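Local atomic coordinates of probable diphthine synthase (Aeropyrum pernix, PDB entry 1WDE), a protein that probably uses S-adenosyl-L-methionine to trimethylate the modified target histidine of translation elongation factor 2, forming the diphthine intermediate of diphthamide biosynthesis. Residues Y17-M21 against E217-G221. Numbering follows the deposited sequence.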
# COMPACT_ATOMS: atom_id res chain seq x y z
N TYR A 17 -4.46 -9.12 -6.73
CA TYR A 17 -4.86 -9.28 -5.33
C TYR A 17 -6.10 -10.12 -5.06
O TYR A 17 -6.60 -10.15 -3.94
CB TYR A 17 -5.02 -7.90 -4.68
CG TYR A 17 -6.03 -7.02 -5.38
CD1 TYR A 17 -5.65 -6.24 -6.48
CD2 TYR A 17 -7.36 -7.00 -4.97
CE1 TYR A 17 -6.57 -5.47 -7.16
CE2 TYR A 17 -8.30 -6.22 -5.66
CZ TYR A 17 -7.90 -5.46 -6.75
OH TYR A 17 -8.83 -4.70 -7.43
N ALA A 18 -6.61 -10.82 -6.07
CA ALA A 18 -7.77 -11.68 -5.87
C ALA A 18 -7.81 -12.70 -6.98
O ALA A 18 -7.19 -12.51 -8.02
CB ALA A 18 -9.06 -10.86 -5.88
N PRO A 19 -8.51 -13.82 -6.77
CA PRO A 19 -8.57 -14.80 -7.85
C PRO A 19 -9.19 -14.17 -9.10
O PRO A 19 -10.10 -13.35 -8.99
CB PRO A 19 -9.42 -15.94 -7.25
CG PRO A 19 -10.12 -15.30 -6.09
CD PRO A 19 -9.10 -14.35 -5.54
N GLY A 20 -8.67 -14.52 -10.27
CA GLY A 20 -9.19 -13.98 -11.51
C GLY A 20 -8.45 -12.72 -11.95
O GLY A 20 -8.68 -12.21 -13.04
N MSE A 21 -7.57 -12.22 -11.10
CA MSE A 21 -6.83 -11.02 -11.45
C MSE A 21 -5.40 -11.29 -11.91
O MSE A 21 -4.57 -10.38 -11.92
CB MSE A 21 -6.85 -10.04 -10.27
CG MSE A 21 -8.26 -9.73 -9.81
SE MSE A 21 -8.29 -8.23 -8.58
CE MSE A 21 -7.91 -6.88 -9.94
N GLU A 217 -11.44 -0.15 -0.47
CA GLU A 217 -11.09 -1.56 -0.49
C GLU A 217 -11.19 -1.97 -1.95
O GLU A 217 -12.27 -1.95 -2.53
CB GLU A 217 -12.07 -2.42 0.33
CG GLU A 217 -11.70 -3.91 0.25
CD GLU A 217 -12.50 -4.80 1.18
OE1 GLU A 217 -13.74 -4.62 1.24
OE2 GLU A 217 -11.88 -5.68 1.83
N ALA A 218 -10.06 -2.29 -2.56
CA ALA A 218 -10.10 -2.70 -3.96
C ALA A 218 -10.73 -4.10 -3.97
O ALA A 218 -10.51 -4.88 -3.05
CB ALA A 218 -8.69 -2.74 -4.55
N GLY A 219 -11.51 -4.40 -5.00
CA GLY A 219 -12.12 -5.72 -5.07
C GLY A 219 -11.97 -6.39 -6.43
O GLY A 219 -11.36 -5.83 -7.36
N ALA A 220 -12.51 -7.59 -6.52
CA ALA A 220 -12.48 -8.38 -7.75
C ALA A 220 -13.70 -8.04 -8.60
O ALA A 220 -14.69 -7.51 -8.10
CB ALA A 220 -12.49 -9.89 -7.43
N GLY A 221 -13.60 -8.33 -9.90
CA GLY A 221 -14.69 -8.06 -10.82
C GLY A 221 -15.22 -6.64 -10.77
O GLY A 221 -16.39 -6.41 -11.05
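The phenol OH of Y17 donates a hydrogen bond to the carbonyl O of G219, 2.8 Å away. The donor does not sit on a lone pair: it lies 37° out of the carbonyl plane, with a C=O...OH angle of 130°. At chi1 58° the Y17 side chain leaves with CG flanked by its own N and C, which points the OH end of the ring at the 217-221 loop. CB of A218 packs obliquely on the same end of the ring, 3.6 Å from CZ of Y17. SE of M21 lies over one ring face, 3.3 Å above the plane and offset toward the rim. The type II turn from A18 to M21 is closed by M21 N to A18 O. Beside it, CB of A18 meets CB of A220 at 3.9 Å. With an alanine at Y17 the ring is gone, which would probably leave the G219 carbonyl without this donor and A218 CB and M21 SE without the surface they pack on. The contact joins the loop after strand 9-14, of the parallel sheet, to the loop after strand 213-217, of the mixed sheet. A220 and nearby G122 probably bind S-adenosyl-L-methionine. One hydrogen bond with small apolar contacts thus joins two loops beside the probable cofactor site.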